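Local coordinates for flagellar basal body protein (Helicobacter pylori, PDB 5NPY) that probably builds the bacterial flagellar hook, the curved, flexible joint that passes torque from the rotary motor to the filament, at residues Asp449-Glu452 with Asn453-Ser456; Pro239-Ala242 with Ile243-Arg246; Asp165-Lys168 with Leu169-Asn172; Phe212-Asp215 with Lys216-Ile220. All blocks are in the same frame, centred on the assembly; numbering follows the deposited sequence.

Contact 1. Residues Asp449-Glu452 with Asn453-Ser456; sequences DKSE and NHDS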
ATOM      1  N   ASP A 449      -1.858   3.981   6.721  1.00 23.46           N
ATOM      2  CA  ASP A 449      -2.802   3.360   7.638  1.00 26.57           C
ATOM      3  C   ASP A 449      -3.661   2.282   7.014  1.00 13.81           C
ATOM      4  O   ASP A 449      -4.331   1.565   7.755  1.00 20.05           O
ATOM      5  CB  ASP A 449      -3.718   4.418   8.289  1.00 25.29           C
ATOM      6  CG  ASP A 449      -4.608   5.125   7.286  1.00 26.65           C
ATOM      7  OD1 ASP A 449      -5.762   5.432   7.650  1.00 27.68           O
ATOM      8  OD2 ASP A 449      -4.151   5.373   6.143  1.00 14.72           O
ATOM      9  N   LYS A 450      -3.676   2.168   5.690  1.00 24.20           N
ATOM     10  CA  LYS A 450      -4.366   1.095   4.986  1.00 15.23           C
ATOM     11  C   LYS A 450      -4.009   1.195   3.511  1.00 28.00           C
ATOM     12  O   LYS A 450      -3.594   2.254   3.020  1.00 19.09           O
ATOM     13  CB  LYS A 450      -5.885   1.165   5.152  1.00 19.65           C
ATOM     14  CG  LYS A 450      -6.539   2.336   4.363  1.00 20.32           C
ATOM     15  CD  LYS A 450      -8.053   2.400   4.649  1.00 28.69           C
ATOM     16  CE  LYS A 450      -8.735   3.523   3.878  1.00 30.40           C
ATOM     17  NZ  LYS A 450      -8.358   4.867   4.402  1.00 28.88           N
ATOM     18  N   SER A 451      -4.215   0.078   2.815  1.00 20.52           N
ATOM     19  CA  SER A 451      -4.147  -0.071   1.369  1.00 14.91           C
ATOM     20  C   SER A 451      -5.535  -0.472   0.876  1.00 12.98           C
ATOM     21  O   SER A 451      -6.517  -0.421   1.624  1.00 42.58           O
ATOM     22  CB  SER A 451      -3.100  -1.129   0.988  1.00 17.28           C
ATOM     23  OG  SER A 451      -3.473  -2.392   1.528  1.00 13.21           O
ATOM     24  N   GLU A 452      -5.607  -0.912  -0.385  1.00 19.15           N
ATOM     25  CA  GLU A 452      -6.885  -1.339  -0.957  1.00 31.32           C
ATOM     26  C   GLU A 452      -7.532  -2.470  -0.156  1.00 32.05           C
ATOM     27  O   GLU A 452      -8.748  -2.459   0.072  1.00 32.14           O
ATOM     28  CB  GLU A 452      -6.694  -1.778  -2.412  1.00 40.09           C
ATOM     29  CG  GLU A 452      -7.998  -2.035  -3.159  1.00 43.07           C
ATOM     30  CD  GLU A 452      -7.767  -2.464  -4.593  1.00 55.59           C
ATOM     31  OE1 GLU A 452      -8.512  -3.339  -5.087  1.00 65.21           O
ATOM     32  OE2 GLU A 452      -6.828  -1.932  -5.223  1.00 57.67           O
ATOM     33  N   ASN A 453      -6.759  -3.468   0.262  1.00 28.37           N
ATOM     34  CA  ASN A 453      -7.377  -4.667   0.810  1.00 29.05           C
ATOM     35  C   ASN A 453      -7.014  -4.981   2.257  1.00 30.75           C
ATOM     36  O   ASN A 453      -7.587  -5.918   2.818  1.00 35.31           O
ATOM     37  CB  ASN A 453      -7.041  -5.872  -0.075  1.00 21.76           C
ATOM     38  CG  ASN A 453      -7.345  -5.611  -1.533  1.00 25.56           C
ATOM     39  OD1 ASN A 453      -8.496  -5.439  -1.904  1.00 28.80           O
ATOM     40  ND2 ASN A 453      -6.310  -5.577  -2.366  1.00 22.95           N
ATOM     41  N   HIS A 454      -6.099  -4.238   2.879  1.00 28.00           N
ATOM     42  CA  HIS A 454      -5.720  -4.477   4.269  1.00 21.30           C
ATOM     43  C   HIS A 454      -5.542  -3.143   4.983  1.00 21.48           C
ATOM     44  O   HIS A 454      -5.269  -2.115   4.350  1.00 23.45           O
ATOM     45  CB  HIS A 454      -4.411  -5.306   4.384  1.00 13.08           C
ATOM     46  CG  HIS A 454      -4.425  -6.557   3.564  1.00 17.35           C
ATOM     47  ND1 HIS A 454      -4.770  -7.783   4.087  1.00 31.14           N
ATOM     48  CD2 HIS A 454      -4.180  -6.769   2.251  1.00 29.94           C
ATOM     49  CE1 HIS A 454      -4.722  -8.699   3.139  1.00 24.84           C
ATOM     50  NE2 HIS A 454      -4.367  -8.112   2.014  1.00 24.44           N
ATOM     51  N   ASP A 455      -5.733  -3.183   6.306  1.00 17.18           N
ATOM     52  CA  ASP A 455      -5.523  -2.091   7.246  1.00 21.73           C
ATOM     53  C   ASP A 455      -4.230  -2.307   8.031  1.00 27.93           C
ATOM     54  O   ASP A 455      -3.831  -3.448   8.304  1.00 20.24           O
ATOM     55  CB  ASP A 455      -6.700  -1.995   8.229  1.00 30.58           C
ATOM     56  CG  ASP A 455      -8.037  -1.795   7.529  1.00 40.60           C
ATOM     57  OD1 ASP A 455      -8.147  -0.842   6.739  1.00 43.62           O
ATOM     58  OD2 ASP A 455      -8.975  -2.587   7.756  1.00 48.35           O
ATOM     59  N   SER A 456      -3.585  -1.201   8.408  1.00 14.81           N
ATOM     60  CA  SER A 456      -2.391  -1.294   9.224  1.00 13.03           C
ATOM     61  C   SER A 456      -2.756  -1.561  10.681  1.00 21.59           C
ATOM     62  O   SER A 456      -3.844  -1.209  11.157  1.00 23.80           O
ATOM     63  CB  SER A 456      -1.539  -0.032   9.106  1.00 20.69           C
ATOM     64  OG  SER A 456      -1.152   0.183   7.761  1.00 20.54           O
TER
HETATM   65  O   HOH W   1      -8.679  -1.749   3.729  1.00 32.90           O
HETATM   66  O   HOH W   2      -6.919  -5.881  -5.189  1.00 49.73           O
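Lys-450 lies alongside Asp-455, the two side chains leaving the backbone in the same direction. Its aliphatic base does the touching: CB of Lys-450 is 3.4 Å from OD1 of Asp-455, while the chain runs on, bends at its end and carries NZ to 6.2 Å from that oxygen, too far for an ion pair. A carboxylate suits this partly exposed place because its other oxygen, OD2, has a long, weak ion pair with Lys-429, and a water that donates to OD1 also donates to Ser-451 O. At the exposed tip, Glu-452 and Asn-453 lie side by side, pointing the same way. Glu-452 CG comes within 3.7 Å of Asn-453 OD1, and the carboxylate and amide planes are turned 54° apart; a second water links Glu-452 OE1 to Asn-453 ND2, which also bonds Glu-468. Small Ser-456 fits the buried end, its OG held by Leu-448 O and Val-197 N. Two nearly straight backbone bonds, Ser-456 N to Asp-449 O (2.9 Å) and Ser-451 N to His-454 O (2.9 Å), flank Lys-450 and Asp-455. That pair is therefore a non-hydrogen-bonded one, with a single antiparallel bridge, as in a short beta-hairpin loop.

Contact 2. Residues Pro239-Ala242 with Ile243-Arg246; sequences PIDA and ITNR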
ATOM      1  N   PRO A 239      13.314  -6.482  26.205  1.00 31.88           N
ATOM      2  CA  PRO A 239      12.404  -5.379  26.534  1.00 28.86           C
ATOM      3  C   PRO A 239      12.556  -4.994  27.999  1.00 33.97           C
ATOM      4  O   PRO A 239      12.817  -5.843  28.864  1.00 30.72           O
ATOM      5  CB  PRO A 239      11.019  -5.968  26.248  1.00 26.17           C
ATOM      6  CG  PRO A 239      11.217  -7.435  26.223  1.00 36.19           C
ATOM      7  CD  PRO A 239      12.598  -7.663  25.708  1.00 23.81           C
ATOM      8  N   ILE A 240      12.431  -3.694  28.275  1.00 16.80           N
ATOM      9  CA  ILE A 240      12.488  -3.247  29.662  1.00 21.83           C
ATOM     10  C   ILE A 240      11.306  -3.801  30.454  1.00 28.26           C
ATOM     11  O   ILE A 240      11.426  -4.084  31.656  1.00 25.77           O
ATOM     12  CB  ILE A 240      12.547  -1.710  29.723  1.00 23.56           C
ATOM     13  CG1 ILE A 240      13.797  -1.213  28.985  1.00 23.37           C
ATOM     14  CG2 ILE A 240      12.515  -1.232  31.162  1.00 19.62           C
ATOM     15  CD1 ILE A 240      15.091  -1.700  29.594  1.00 25.58           C
ATOM     16  N   ASP A 241      10.154  -3.958  29.795  1.00 19.35           N
ATOM     17  CA  ASP A 241       8.994  -4.653  30.353  1.00 32.00           C
ATOM     18  C   ASP A 241       8.518  -3.994  31.651  1.00 28.41           C
ATOM     19  O   ASP A 241       8.152  -4.669  32.619  1.00 23.34           O
ATOM     20  CB  ASP A 241       9.298  -6.149  30.557  1.00 31.20           C
ATOM     21  CG  ASP A 241       8.043  -6.978  30.851  1.00 38.82           C
ATOM     22  OD1 ASP A 241       8.223  -8.129  31.286  1.00 45.08           O
ATOM     23  OD2 ASP A 241       6.889  -6.491  30.671  1.00 35.90           O
ATOM     24  N   ALA A 242       8.505  -2.654  31.654  1.00 20.73           N
ATOM     25  CA  ALA A 242       7.953  -1.893  32.771  1.00 18.86           C
ATOM     26  C   ALA A 242       6.563  -2.367  33.156  1.00 21.67           C
ATOM     27  O   ALA A 242       6.170  -2.251  34.320  1.00 21.05           O
ATOM     28  CB  ALA A 242       7.891  -0.407  32.421  1.00 19.57           C
ATOM     29  N   ILE A 243       5.806  -2.893  32.192  1.00 27.96           N
ATOM     30  CA  ILE A 243       4.410  -3.235  32.443  1.00 39.71           C
ATOM     31  C   ILE A 243       4.299  -4.283  33.540  1.00 38.25           C
ATOM     32  O   ILE A 243       3.455  -4.178  34.437  1.00 32.13           O
ATOM     33  CB  ILE A 243       3.729  -3.703  31.149  1.00 37.72           C
ATOM     34  CG1 ILE A 243       3.613  -2.537  30.182  1.00 33.26           C
ATOM     35  CG2 ILE A 243       2.346  -4.280  31.452  1.00 33.90           C
ATOM     36  CD1 ILE A 243       2.646  -1.506  30.657  1.00 39.76           C
ATOM     37  N   THR A 244       5.147  -5.299  33.507  1.00 30.07           N
ATOM     38  CA  THR A 244       5.002  -6.321  34.525  1.00 33.74           C
ATOM     39  C   THR A 244       5.963  -6.154  35.701  1.00 37.93           C
ATOM     40  O   THR A 244       5.756  -6.798  36.730  1.00 34.90           O
ATOM     41  CB  THR A 244       5.121  -7.717  33.898  1.00 41.66           C
ATOM     42  OG1 THR A 244       6.138  -7.726  32.900  1.00 38.45           O
ATOM     43  CG2 THR A 244       3.816  -8.083  33.226  1.00 39.53           C
ATOM     44  N   ASN A 245       6.964  -5.259  35.612  1.00 38.71           N
ATOM     45  CA  ASN A 245       7.825  -4.907  36.760  1.00 29.71           C
ATOM     46  C   ASN A 245       7.810  -3.387  36.956  1.00 28.52           C
ATOM     47  O   ASN A 245       8.754  -2.702  36.556  1.00 26.89           O
ATOM     48  CB  ASN A 245       9.252  -5.418  36.558  1.00 42.76           C
ATOM     49  CG  ASN A 245       9.304  -6.892  36.228  1.00 47.00           C
ATOM     50  OD1 ASN A 245       8.934  -7.738  37.044  1.00 55.65           O
ATOM     51  ND2 ASN A 245       9.778  -7.208  35.034  1.00 35.62           N
ATOM     52  N   ARG A 246       6.760  -2.886  37.622  1.00 20.82           N
ATOM     53  CA  ARG A 246       6.483  -1.457  37.738  1.00 25.82           C
ATOM     54  C   ARG A 246       7.277  -0.752  38.840  1.00 35.63           C
ATOM     55  O   ARG A 246       7.421   0.474  38.777  1.00 36.37           O
ATOM     56  CB  ARG A 246       4.979  -1.240  37.981  1.00 23.43           C
ATOM     57  CG  ARG A 246       4.062  -1.964  36.949  1.00 17.40           C
ATOM     58  CD  ARG A 246       2.594  -1.671  37.163  1.00 24.60           C
ATOM     59  NE  ARG A 246       1.786  -2.172  36.048  1.00 20.74           N
ATOM     60  CZ  ARG A 246       1.471  -1.418  35.010  1.00 29.38           C
ATOM     61  NH1 ARG A 246       1.929  -0.156  34.968  1.00 16.17           N
ATOM     62  NH2 ARG A 246       0.739  -1.937  34.029  1.00 19.68           N
TER
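A helix-like turn, in which Asp-241 reaches forward to Thr-244 and Asn-245, closes the loop between helix 221-226 and strand 247-252. The carbonyl oxygen of Asp-241 gathers two amides. Asn-245 N donates from within the carbonyl plane at 3.3 Å, whereas Thr-244 N, 3.2 Å from the same oxygen, approaches from above that plane with a more bent bond. This pairing of i to i+3 and i to i+4 bonds is the pattern of a helix-like turn, and Ala-242, Ile-243 and Thr-244 have the matching right-handed backbone angles. Asp-241 itself has a positive phi of 59°, in the left-handed region, which aspartate tolerates better than most residues, and so bends the chain into the turn. Its CG lies opposite the backbone N, across the bond to CB, and this swings the carboxylate forward to Thr-244. A hydrogen bond from Thr-244 OG1 to Asp-241 OD2 is modelled there, though the hydroxyl sits too near the carboxylate for its exact place to be trusted. On the inner side, small buried Ala-242 fits against Asn-230 and Tyr-266, and Ile-243 adds its hydrocarbon to Tyr-266. Arg-246 CG passes 3.4 Å from Ala-242 O; beyond it the extended chain brings one guanidinium face over Ile-243 C, 3.9 Å above the plane and displaced toward the rim. NH1 of Arg-246 bonds the carbonyl oxygen of Tyr-266, on strand 260-266, and NH2 makes a salt bridge with Asp-384.

Contact 3. Residues Asp165-Lys168 with Leu169-Asn172; sequences DIEK and LHGN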
ATOM      1  N   ASP A 165     -13.854  -0.623 -15.671  1.00 72.63           N
ATOM      2  CA  ASP A 165     -13.788  -1.474 -16.857  1.00 56.37           C
ATOM      3  C   ASP A 165     -14.954  -2.451 -16.883  1.00 54.28           C
ATOM      4  O   ASP A 165     -15.706  -2.514 -17.864  1.00 49.39           O
ATOM      5  CB  ASP A 165     -12.464  -2.240 -16.904  1.00 44.35           C
ATOM      6  CG  ASP A 165     -11.310  -1.391 -17.400  1.00 52.24           C
ATOM      7  OD1 ASP A 165     -10.151  -1.873 -17.375  1.00 55.75           O
ATOM      8  OD2 ASP A 165     -11.559  -0.232 -17.804  1.00 56.90           O
ATOM      9  N   ILE A 166     -15.131  -3.196 -15.788  1.00 52.53           N
ATOM     10  CA  ILE A 166     -16.134  -4.256 -15.720  1.00 52.95           C
ATOM     11  C   ILE A 166     -17.532  -3.707 -15.976  1.00 65.97           C
ATOM     12  O   ILE A 166     -18.368  -4.367 -16.607  1.00 68.45           O
ATOM     13  CB  ILE A 166     -16.036  -4.969 -14.359  1.00 45.51           C
ATOM     14  CG1 ILE A 166     -14.890  -5.983 -14.391  1.00 47.33           C
ATOM     15  CG2 ILE A 166     -17.358  -5.623 -13.980  1.00 39.95           C
ATOM     16  CD1 ILE A 166     -14.163  -6.135 -13.078  1.00 47.58           C
ATOM     17  N   GLU A 167     -17.810  -2.490 -15.507  1.00 68.54           N
ATOM     18  CA  GLU A 167     -19.147  -1.949 -15.719  1.00 64.89           C
ATOM     19  C   GLU A 167     -19.336  -1.447 -17.145  1.00 61.45           C
ATOM     20  O   GLU A 167     -20.428  -1.587 -17.704  1.00 62.28           O
ATOM     21  CB  GLU A 167     -19.442  -0.856 -14.697  1.00 68.73           C
ATOM     22  CG  GLU A 167     -19.954  -1.431 -13.385  1.00 85.19           C
ATOM     23  CD  GLU A 167     -19.761  -0.490 -12.219  1.00100.27           C
ATOM     24  OE1 GLU A 167     -19.024  -0.860 -11.273  1.00102.10           O
ATOM     25  OE2 GLU A 167     -20.343   0.617 -12.258  1.00105.72           O
ATOM     26  N   LYS A 168     -18.296  -0.875 -17.769  1.00 54.68           N
ATOM     27  CA  LYS A 168     -18.411  -0.550 -19.192  1.00 47.58           C
ATOM     28  C   LYS A 168     -18.447  -1.804 -20.058  1.00 44.77           C
ATOM     29  O   LYS A 168     -18.998  -1.763 -21.163  1.00 40.03           O
ATOM     30  CB  LYS A 168     -17.269   0.375 -19.638  1.00 38.36           C
ATOM     31  CG  LYS A 168     -17.165   1.649 -18.806  1.00 45.05           C
ATOM     32  CD  LYS A 168     -16.295   2.723 -19.462  1.00 56.85           C
ATOM     33  CE  LYS A 168     -16.126   3.941 -18.534  1.00 54.05           C
ATOM     34  NZ  LYS A 168     -16.982   5.114 -18.917  1.00 51.59           N
ATOM     35  N   LEU A 169     -17.908  -2.922 -19.559  1.00 43.49           N
ATOM     36  CA  LEU A 169     -17.862  -4.177 -20.293  1.00 43.33           C
ATOM     37  C   LEU A 169     -19.222  -4.854 -20.417  1.00 55.37           C
ATOM     38  O   LEU A 169     -19.311  -5.878 -21.101  1.00 45.32           O
ATOM     39  CB  LEU A 169     -16.879  -5.145 -19.623  1.00 40.99           C
ATOM     40  CG  LEU A 169     -15.445  -5.345 -20.121  1.00 45.49           C
ATOM     41  CD1 LEU A 169     -14.814  -6.503 -19.341  1.00 39.81           C
ATOM     42  CD2 LEU A 169     -15.393  -5.627 -21.618  1.00 44.03           C
ATOM     43  N   HIS A 170     -20.269  -4.346 -19.756  1.00 69.27           N
ATOM     44  CA  HIS A 170     -21.630  -4.823 -19.990  1.00 67.47           C
ATOM     45  C   HIS A 170     -22.494  -3.774 -20.681  1.00 57.94           C
ATOM     46  O   HIS A 170     -23.721  -3.930 -20.736  1.00 55.62           O
ATOM     47  CB  HIS A 170     -22.292  -5.305 -18.686  1.00 72.31           C
ATOM     48  CG  HIS A 170     -22.439  -4.254 -17.623  1.00 81.48           C
ATOM     49  ND1 HIS A 170     -23.011  -3.019 -17.855  1.00 79.58           N
ATOM     50  CD2 HIS A 170     -22.126  -4.275 -16.306  1.00 83.30           C
ATOM     51  CE1 HIS A 170     -23.024  -2.320 -16.734  1.00 74.95           C
ATOM     52  NE2 HIS A 170     -22.491  -3.058 -15.779  1.00 81.42           N
ATOM     53  N   GLY A 171     -21.874  -2.727 -21.235  1.00 50.38           N
ATOM     54  CA  GLY A 171     -22.573  -1.674 -21.950  1.00 47.74           C
ATOM     55  C   GLY A 171     -23.287  -2.132 -23.207  1.00 46.37           C
ATOM     56  O   GLY A 171     -23.241  -3.313 -23.561  1.00 52.94           O
ATOM     57  N   ASN A 172     -23.942  -1.204 -23.903  1.00 35.67           N
ATOM     58  CA  ASN A 172     -24.844  -1.563 -24.990  1.00 39.43           C
ATOM     59  C   ASN A 172     -24.521  -0.867 -26.306  1.00 37.85           C
ATOM     60  O   ASN A 172     -25.334  -0.924 -27.232  1.00 35.69           O
ATOM     61  CB  ASN A 172     -26.296  -1.251 -24.608  1.00 35.30           C
ATOM     62  CG  ASN A 172     -26.611   0.237 -24.683  1.00 47.08           C
ATOM     63  OD1 ASN A 172     -25.724   1.092 -24.560  1.00 51.26           O
ATOM     64  ND2 ASN A 172     -27.885   0.555 -24.888  1.00 57.38           N
TER
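The backbone of Asp-165 to Lys-168 is the last turn of helix 162-168, and from Leu-169 to Asn-172 the chain unwinds toward strand 173-176. This is a helix C-terminus running into a type I beta turn, in the part of the chain that belongs to the flagellar hook D1 domain. Leu-169 N keeps the helical bond to Asp-165 O, 2.8 Å long, and has a weak second one to Ile-166 O at 3.3 Å. Next, Gly-171 N bonds Lys-168 O at 3.0 Å and closes the turn from Lys-168 to Gly-171, coming from well above the carbonyl plane. The chain is tight at Gly-171, and glycine suits the spot because it has no side chain to place there; its own carbonyl accepts from Trp-546 NE1. Leu-169 is buried, with CB lying 3.4 Å from Asp-165 O, while its carbonyl oxygen bonds Arg-504, joining the end of the helix to strand 499-509. Asp-165, also buried, has its carboxylate matched by Thr-160, Arg-162 and Lys-151, which probably balances its charge. On the outer side, polar Glu-167 and His-170 lie side by side, Glu-167 CG 3.8 Å from His-170 NE2, although the carboxylate oxygens do not meet the ring nitrogen. The CG of His-170 stands between backbone N and carbonyl carbon (chi1 61°), which folds the imidazole back over the last helical turn. There Glu-167 CA makes a CH-pi contact with one face, 3.9 Å from the His-170 ring centroid and 29° off its normal.

Contact 4. Residues Phe212-Asp215 with Lys216-Ile220; sequences FLND and KGEII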
ATOM      1  N   PHE A 212      17.169   9.442  18.884  1.00 29.04           N
ATOM      2  CA  PHE A 212      17.466  10.497  19.851  1.00 32.22           C
ATOM      3  C   PHE A 212      18.500  11.512  19.353  1.00 32.88           C
ATOM      4  O   PHE A 212      18.576  12.606  19.915  1.00 28.93           O
ATOM      5  CB  PHE A 212      17.970   9.900  21.184  1.00 32.13           C
ATOM      6  CG  PHE A 212      16.880   9.294  22.053  1.00 23.03           C
ATOM      7  CD1 PHE A 212      15.542   9.435  21.727  1.00 14.90           C
ATOM      8  CD2 PHE A 212      17.204   8.570  23.194  1.00 22.36           C
ATOM      9  CE1 PHE A 212      14.538   8.858  22.528  1.00 29.76           C
ATOM     10  CE2 PHE A 212      16.215   8.002  23.998  1.00 15.19           C
ATOM     11  CZ  PHE A 212      14.876   8.146  23.660  1.00 24.29           C
ATOM     12  N   LEU A 213      19.305  11.175  18.346  1.00 28.07           N
ATOM     13  CA  LEU A 213      20.267  12.097  17.753  1.00 33.24           C
ATOM     14  C   LEU A 213      19.732  12.696  16.455  1.00 39.67           C
ATOM     15  O   LEU A 213      18.938  12.073  15.740  1.00 35.76           O
ATOM     16  CB  LEU A 213      21.598  11.393  17.473  1.00 17.73           C
ATOM     17  CG  LEU A 213      22.226  10.855  18.770  1.00 28.52           C
ATOM     18  CD1 LEU A 213      23.596  10.164  18.560  1.00 19.12           C
ATOM     19  CD2 LEU A 213      22.328  11.945  19.842  1.00 23.71           C
ATOM     20  N   ASN A 214      20.183  13.912  16.142  1.00 32.77           N
ATOM     21  CA  ASN A 214      19.840  14.513  14.862  1.00 39.76           C
ATOM     22  C   ASN A 214      20.949  14.241  13.839  1.00 31.67           C
ATOM     23  O   ASN A 214      21.952  13.593  14.132  1.00 33.81           O
ATOM     24  CB  ASN A 214      19.571  16.009  15.026  1.00 35.26           C
ATOM     25  CG  ASN A 214      20.814  16.795  15.431  1.00 38.49           C
ATOM     26  OD1 ASN A 214      21.949  16.302  15.374  1.00 39.97           O
ATOM     27  ND2 ASN A 214      20.598  18.026  15.858  1.00 30.55           N
ATOM     28  N   ASP A 215      20.770  14.758  12.623  1.00 31.78           N
ATOM     29  CA  ASP A 215      21.738  14.517  11.551  1.00 49.17           C
ATOM     30  C   ASP A 215      23.168  14.881  11.945  1.00 47.29           C
ATOM     31  O   ASP A 215      24.119  14.231  11.497  1.00 48.38           O
ATOM     32  CB  ASP A 215      21.327  15.294  10.301  1.00 61.44           C
ATOM     33  CG  ASP A 215      20.587  14.430   9.303  1.00 77.90           C
ATOM     34  OD1 ASP A 215      19.935  13.456   9.736  1.00 83.74           O
ATOM     35  OD2 ASP A 215      20.662  14.717   8.087  1.00 84.43           O
ATOM     36  N   LYS A 216      23.340  15.902  12.782  1.00 47.74           N
ATOM     37  CA  LYS A 216      24.651  16.304  13.277  1.00 47.92           C
ATOM     38  C   LYS A 216      25.087  15.533  14.527  1.00 50.01           C
ATOM     39  O   LYS A 216      26.047  15.946  15.190  1.00 46.23           O
ATOM     40  CB  LYS A 216      24.657  17.809  13.562  1.00 42.76           C
ATOM     41  CG  LYS A 216      24.440  18.672  12.317  1.00 48.21           C
ATOM     42  CD  LYS A 216      24.899  20.115  12.524  1.00 63.49           C
ATOM     43  CE  LYS A 216      23.717  21.082  12.594  1.00 69.49           C
ATOM     44  NZ  LYS A 216      24.131  22.507  12.451  1.00 63.90           N
ATOM     45  N   GLY A 217      24.404  14.438  14.864  1.00 36.82           N
ATOM     46  CA  GLY A 217      24.744  13.670  16.048  1.00 23.61           C
ATOM     47  C   GLY A 217      24.529  14.385  17.361  1.00 28.19           C
ATOM     48  O   GLY A 217      25.231  14.097  18.337  1.00 29.42           O
ATOM     49  N   GLU A 218      23.587  15.322  17.424  1.00 30.75           N
ATOM     50  CA  GLU A 218      23.293  16.001  18.679  1.00 31.29           C
ATOM     51  C   GLU A 218      21.975  15.495  19.251  1.00 27.80           C
ATOM     52  O   GLU A 218      21.104  15.008  18.522  1.00 26.49           O
ATOM     53  CB  GLU A 218      23.252  17.527  18.501  1.00 39.64           C
ATOM     54  CG  GLU A 218      24.468  18.144  17.782  1.00 59.52           C
ATOM     55  CD  GLU A 218      25.802  17.990  18.538  1.00 76.54           C
ATOM     56  OE1 GLU A 218      25.833  17.353  19.616  1.00 80.54           O
ATOM     57  OE2 GLU A 218      26.831  18.522  18.046  1.00 77.40           O
ATOM     58  N   ILE A 219      21.832  15.620  20.572  1.00 30.69           N
ATOM     59  CA  ILE A 219      20.705  15.019  21.282  1.00 28.05           C
ATOM     60  C   ILE A 219      19.440  15.844  21.070  1.00 37.99           C
ATOM     61  O   ILE A 219      19.436  17.066  21.266  1.00 40.70           O
ATOM     62  CB  ILE A 219      21.020  14.872  22.775  1.00 33.52           C
ATOM     63  CG1 ILE A 219      22.012  13.726  22.973  1.00 41.09           C
ATOM     64  CG2 ILE A 219      19.727  14.625  23.566  1.00 25.54           C
ATOM     65  CD1 ILE A 219      22.640  13.683  24.326  1.00 40.62           C
ATOM     66  N   ILE A 220      18.354  15.172  20.682  1.00 30.10           N
ATOM     67  CA  ILE A 220      17.049  15.823  20.544  1.00 29.75           C
ATOM     68  C   ILE A 220      16.363  15.704  21.906  1.00 36.14           C
ATOM     69  O   ILE A 220      15.680  14.725  22.206  1.00 33.24           O
ATOM     70  CB  ILE A 220      16.229  15.223  19.408  1.00 30.28           C
ATOM     71  CG1 ILE A 220      17.054  15.180  18.118  1.00 33.31           C
ATOM     72  CG2 ILE A 220      14.992  16.062  19.162  1.00 29.52           C
ATOM     73  CD1 ILE A 220      16.399  14.406  16.981  1.00 22.99           C
TER
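Asn-214, Leu-213 and Lys-216 are the residues most covered by this turn, and Asn-214 grips Glu-218 twice. Asn-214 N donates to Glu-218 O (2.8 Å), and Asn-214 OD1 accepts from Glu-218 N (2.8 Å), the donor lying 48° out of the amide plane. With CG set between backbone N and carbonyl carbon (chi1 66°), the side chain folds over the turn, and its short amide carries OD1 just far enough to accept the Glu-218 amide. Asn-214 O also accepts from Gly-217 N at 2.7 Å, closing a type I turn. Lys-216 rests CB 3.6 Å from Asn-214 OD1 and sends its charged end away from the turn, as fits an exposed apex. Leu-213 is buried: its CD2 crosses Ile-219 CG1 at 3.6 Å, and both reach strands of the neighbouring sheet, Leu-213 at Leu-308 and Ile-219 at Leu-296. Leu-213 and Ile-219 form a non-hydrogen-bonded antiparallel pair, flanked on one side by the Asn-214 to Glu-218 bond and on the other by Ile-220 N to Phe-212 O (2.7 Å). Gly-217, at positive phi, takes the bulge position easily. A type I turn followed by such a glycine is the classic G1-bulge beta-hairpin, inserted here between helices 209-212 and 221-226.

Overall arrangement
Contacts 1 and 2 lie at the surface, whereas contacts 3 and 4 are partly buried, and all four are local turns. Contacts 2 and 4 are on the same side of the chain's centre, about 27 Å apart between centres, and bracket helix 221-226 in sequence. Contact 3 is on the opposite side, about 59 Å from contact 2 between centres, and contact 1 is nearest the middle. Contacts 1 and 4 are both hairpin-like with one antiparallel bridge, but solvent-facing contact 1 uses waters and polar side chains, while contact 4 adds a leucine-isoleucine pair. Contact 2 is a helix-like turn gathered on one two-amide carbonyl; contact 3, a helix C-terminus, adds a CH-pi contact.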